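Long-range contact in tRNA modification GTPase MnmE (Chlorobium tepidum, PDB 3GEE), which probably hydrolyses GTP while helping to add a carboxymethylaminomethyl group to the wobble uridine (U34) of certain tRNAs: residues A417-A428 and E444-I455. Numbering follows the deposited sequence.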
loop_
_atom_site.group_PDB
_atom_site.type_symbol
_atom_site.label_atom_id
_atom_site.label_comp_id
_atom_site.label_asym_id
_atom_site.label_seq_id
_atom_site.Cartn_x
_atom_site.Cartn_y
_atom_site.Cartn_z
ATOM N N ALA A 417 -8.856 -7.159 -34.084
ATOM C CA ALA A 417 -7.949 -8.092 -34.737
ATOM C C ALA A 417 -8.656 -9.383 -35.166
ATOM O O ALA A 417 -8.409 -9.891 -36.262
ATOM C CB ALA A 417 -6.771 -8.398 -33.832
ATOM N N LEU A 418 -9.530 -9.903 -34.303
ATOM C CA LEU A 418 -10.325 -11.095 -34.616
ATOM C C LEU A 418 -11.274 -10.824 -35.781
ATOM O O LEU A 418 -11.522 -11.702 -36.613
ATOM C CB LEU A 418 -11.114 -11.575 -33.394
ATOM C CG LEU A 418 -10.384 -12.257 -32.230
ATOM C CD1 LEU A 418 -11.326 -12.451 -31.043
ATOM C CD2 LEU A 418 -9.761 -13.588 -32.640
ATOM N N ARG A 419 -11.804 -9.603 -35.829
ATOM C CA ARG A 419 -12.588 -9.146 -36.966
ATOM C C ARG A 419 -11.722 -9.122 -38.220
ATOM O O ARG A 419 -12.065 -9.739 -39.229
ATOM C CB ARG A 419 -13.169 -7.757 -36.701
ATOM C CG ARG A 419 -14.435 -7.758 -35.859
ATOM C CD ARG A 419 -15.240 -6.488 -36.101
ATOM N NE ARG A 419 -14.615 -5.320 -35.482
ATOM C CZ ARG A 419 -14.902 -4.057 -35.786
ATOM N NH1 ARG A 419 -14.274 -3.071 -35.156
ATOM N NH2 ARG A 419 -15.807 -3.773 -36.718
ATOM N N ASN A 420 -10.591 -8.423 -38.136
ATOM C CA ASN A 420 -9.631 -8.341 -39.234
ATOM C C ASN A 420 -9.196 -9.709 -39.749
ATOM O O ASN A 420 -8.952 -9.881 -40.947
ATOM C CB ASN A 420 -8.410 -7.517 -38.817
ATOM C CG ASN A 420 -8.609 -6.029 -39.029
ATOM O OD1 ASN A 420 -7.832 -5.457 -39.944
ATOM N ND2 ASN A 420 -9.443 -5.398 -38.378
ATOM N N ALA A 421 -9.106 -10.674 -38.835
ATOM C CA ALA A 421 -8.776 -12.050 -39.183
ATOM C C ALA A 421 -9.915 -12.722 -39.950
ATOM O O ALA A 421 -9.685 -13.295 -41.016
ATOM C CB ALA A 421 -8.419 -12.848 -37.935
ATOM N N SER A 422 -11.135 -12.632 -39.420
ATOM C CA SER A 422 -12.304 -13.268 -40.043
ATOM C C SER A 422 -12.727 -12.601 -41.355
ATOM O O SER A 422 -13.408 -13.221 -42.178
ATOM C CB SER A 422 -13.481 -13.326 -39.068
ATOM O OG SER A 422 -13.858 -12.030 -38.652
ATOM N N ASP A 423 -12.329 -11.343 -41.538
ATOM C CA ASP A 423 -12.527 -10.636 -42.804
ATOM C C ASP A 423 -11.559 -11.150 -43.863
ATOM O O ASP A 423 -11.952 -11.392 -45.007
ATOM C CB ASP A 423 -12.355 -9.125 -42.620
ATOM C CG ASP A 423 -13.554 -8.473 -41.950
ATOM O OD1 ASP A 423 -13.539 -7.233 -41.793
ATOM O OD2 ASP A 423 -14.511 -9.190 -41.580
ATOM N N ALA A 424 -10.296 -11.314 -43.469
ATOM C CA ALA A 424 -9.277 -11.922 -44.322
ATOM C C ALA A 424 -9.630 -13.380 -44.626
ATOM O O ALA A 424 -9.385 -13.866 -45.734
ATOM C CB ALA A 424 -7.908 -11.824 -43.665
ATOM N N LEU A 425 -10.210 -14.058 -43.635
ATOM C CA LEU A 425 -10.705 -15.430 -43.778
ATOM C C LEU A 425 -11.872 -15.539 -44.757
ATOM O O LEU A 425 -11.946 -16.496 -45.533
ATOM C CB LEU A 425 -11.120 -15.992 -42.415
ATOM C CG LEU A 425 -10.378 -17.150 -41.730
ATOM C CD1 LEU A 425 -8.915 -17.283 -42.145
ATOM C CD2 LEU A 425 -10.503 -17.012 -40.220
ATOM N N GLN A 426 -12.779 -14.563 -44.710
ATOM C CA GLN A 426 -13.906 -14.513 -45.640
ATOM C C GLN A 426 -13.437 -14.135 -47.041
ATOM O O GLN A 426 -13.970 -14.636 -48.031
ATOM C CB GLN A 426 -14.978 -13.533 -45.161
ATOM C CG GLN A 426 -16.333 -13.732 -45.834
ATOM C CD GLN A 426 -17.261 -12.549 -45.653
ATOM O OE1 GLN A 426 -18.316 -12.665 -45.032
ATOM N NE2 GLN A 426 -16.871 -11.399 -46.196
ATOM N N ASN A 427 -12.442 -13.249 -47.110
ATOM C CA ASN A 427 -11.800 -12.889 -48.374
ATOM C C ASN A 427 -11.252 -14.121 -49.087
ATOM O O ASN A 427 -11.330 -14.228 -50.310
ATOM C CB ASN A 427 -10.677 -11.871 -48.145
ATOM C CG ASN A 427 -11.197 -10.472 -47.848
ATOM O OD1 ASN A 427 -12.382 -10.178 -48.020
ATOM N ND2 ASN A 427 -10.303 -9.600 -47.398
ATOM N N ALA A 428 -10.703 -15.047 -48.304
ATOM C CA ALA A 428 -10.253 -16.334 -48.821
ATOM C C ALA A 428 -11.443 -17.248 -49.124
ATOM O O ALA A 428 -11.418 -18.007 -50.097
ATOM C CB ALA A 428 -9.306 -16.998 -47.834
ATOM N N GLU A 444 -4.160 -13.642 -48.222
ATOM C CA GLU A 444 -5.236 -13.528 -47.235
ATOM C C GLU A 444 -5.030 -14.447 -46.033
ATOM O O GLU A 444 -5.342 -14.073 -44.901
ATOM C CB GLU A 444 -6.601 -13.799 -47.881
ATOM C CG GLU A 444 -6.960 -12.867 -49.040
ATOM C CD GLU A 444 -6.907 -11.393 -48.666
ATOM O OE1 GLU A 444 -7.532 -11.001 -47.656
ATOM O OE2 GLU A 444 -6.242 -10.624 -49.391
ATOM N N LEU A 445 -4.506 -15.645 -46.285
ATOM C CA LEU A 445 -4.263 -16.621 -45.225
ATOM C C LEU A 445 -3.149 -16.163 -44.292
ATOM O O LEU A 445 -3.248 -16.333 -43.075
ATOM C CB LEU A 445 -3.927 -17.996 -45.810
ATOM C CG LEU A 445 -4.928 -18.676 -46.749
ATOM C CD1 LEU A 445 -4.324 -19.966 -47.269
ATOM C CD2 LEU A 445 -6.270 -18.945 -46.069
ATOM N N ARG A 446 -2.097 -15.583 -44.870
ATOM C CA ARG A 446 -1.003 -14.999 -44.090
ATOM C C ARG A 446 -1.443 -13.753 -43.334
ATOM O O ARG A 446 -0.867 -13.419 -42.298
ATOM C CB ARG A 446 0.202 -14.664 -44.973
ATOM C CG ARG A 446 1.281 -15.728 -44.974
ATOM C CD ARG A 446 2.631 -15.138 -44.589
ATOM N NE ARG A 446 2.728 -14.898 -43.147
ATOM C CZ ARG A 446 3.794 -14.395 -42.529
ATOM N NH1 ARG A 446 3.771 -14.220 -41.217
ATOM N NH2 ARG A 446 4.882 -14.065 -43.213
ATOM N N ALA A 447 -2.454 -13.068 -43.866
ATOM C CA ALA A 447 -3.030 -11.899 -43.211
ATOM C C ALA A 447 -3.790 -12.290 -41.944
ATOM O O ALA A 447 -3.718 -11.588 -40.936
ATOM C CB ALA A 447 -3.935 -11.142 -44.172
ATOM N N ALA A 448 -4.504 -13.415 -42.004
ATOM C CA ALA A 448 -5.267 -13.927 -40.865
ATOM C C ALA A 448 -4.356 -14.410 -39.735
ATOM O O ALA A 448 -4.567 -14.060 -38.571
ATOM C CB ALA A 448 -6.197 -15.038 -41.309
ATOM N N LEU A 449 -3.351 -15.211 -40.090
ATOM C CA LEU A 449 -2.337 -15.681 -39.142
ATOM C C LEU A 449 -1.562 -14.513 -38.530
ATOM O O LEU A 449 -1.144 -14.573 -37.370
ATOM C CB LEU A 449 -1.390 -16.688 -39.816
ATOM C CG LEU A 449 0.066 -16.813 -39.342
ATOM C CD1 LEU A 449 0.467 -18.261 -39.124
ATOM C CD2 LEU A 449 1.020 -16.117 -40.309
ATOM N N ASP A 450 -1.382 -13.458 -39.321
ATOM C CA ASP A 450 -0.738 -12.234 -38.863
ATOM C C ASP A 450 -1.610 -11.520 -37.831
ATOM O O ASP A 450 -1.098 -10.971 -36.853
ATOM C CB ASP A 450 -0.462 -11.308 -40.051
ATOM C CG ASP A 450 0.847 -10.551 -39.920
ATOM O OD1 ASP A 450 1.133 -10.013 -38.824
ATOM O OD2 ASP A 450 1.585 -10.484 -40.928
ATOM N N TYR A 451 -2.926 -11.544 -38.048
ATOM C CA TYR A 451 -3.874 -10.872 -37.159
ATOM C C TYR A 451 -4.105 -11.626 -35.855
ATOM O O TYR A 451 -4.124 -11.015 -34.785
ATOM C CB TYR A 451 -5.205 -10.595 -37.869
ATOM C CG TYR A 451 -5.143 -9.475 -38.890
ATOM C CD1 TYR A 451 -4.438 -8.297 -38.627
ATOM C CD2 TYR A 451 -5.806 -9.584 -40.112
ATOM C CE1 TYR A 451 -4.383 -7.267 -39.561
ATOM C CE2 TYR A 451 -5.758 -8.556 -41.052
ATOM C CZ TYR A 451 -5.047 -7.402 -40.769
ATOM O OH TYR A 451 -4.996 -6.385 -41.692
ATOM N N VAL A 452 -4.279 -12.943 -35.944
ATOM C CA VAL A 452 -4.447 -13.787 -34.759
ATOM C C VAL A 452 -3.188 -13.731 -33.889
ATOM O O VAL A 452 -3.268 -13.703 -32.659
ATOM C CB VAL A 452 -4.790 -15.251 -35.144
ATOM C CG1 VAL A 452 -4.876 -16.144 -33.911
ATOM C CG2 VAL A 452 -6.098 -15.300 -35.910
ATOM N N GLY A 453 -2.031 -13.688 -34.544
ATOM C CA GLY A 453 -0.745 -13.629 -33.859
ATOM C C GLY A 453 -0.454 -12.308 -33.170
ATOM O O GLY A 453 0.271 -12.273 -32.176
ATOM N N GLN A 454 -1.014 -11.222 -33.698
ATOM C CA GLN A 454 -0.808 -9.889 -33.128
ATOM C C GLN A 454 -1.392 -9.744 -31.727
ATOM O O GLN A 454 -0.867 -8.991 -30.904
ATOM C CB GLN A 454 -1.387 -8.812 -34.047
ATOM C CG GLN A 454 -0.379 -8.238 -35.027
ATOM C CD GLN A 454 -1.008 -7.338 -36.075
ATOM O OE1 GLN A 454 -2.005 -6.659 -35.819
ATOM N NE2 GLN A 454 -0.421 -7.327 -37.269
ATOM N N ILE A 455 -2.473 -10.471 -31.460
ATOM C CA ILE A 455 -3.151 -10.375 -30.173
ATOM C C ILE A 455 -2.353 -11.067 -29.064
ATOM O O ILE A 455 -2.480 -10.709 -27.893
ATOM C CB ILE A 455 -4.636 -10.862 -30.232
ATOM C CG1 ILE A 455 -4.817 -12.252 -29.628
ATOM C CG2 ILE A 455 -5.187 -10.812 -31.656
ATOM C CD1 ILE A 455 -6.134 -12.398 -28.913
#
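Y451 lays one face of its ring over CB of N420, which sits 3.6 Å from the ring centroid in a CH-pi contact. With CG beside the backbone N and anti to the carbonyl carbon (chi1 -73°), the ring lies along the 417-428 helix, CD2 near O of N420; the amide of N420 stands steeply to it, its ND2 hydrogen-bonded to the backbone O of E416. Replacing Y451 by an alanine is likely to open a gap beside N420 and leave the CB of N420 without an aromatic face to rest on. Further along, the methyl side chains of A421, A424 and A448 are short enough to let the antiparallel helices, at 166°, come close. A421 and A448 bring their CA atoms to 4.3 Å. A424 CB packs on A447 CB, while CD1 of L425 reaches back to A448 CB at 3.6 Å. At the far end the chain of E444, bent at chi2 (-56°), carries its carboxylate to N427, whose ND2 donates to OE1 over 3.1 Å from above the carboxylate plane; an amide and an acid suit this partly exposed end of the interface. The pair forms an antiparallel helical hairpin within the MnmE helical domain, with L418 and L425 packing on helix 203-232 and V452 touching helices 168-177 and 179-185.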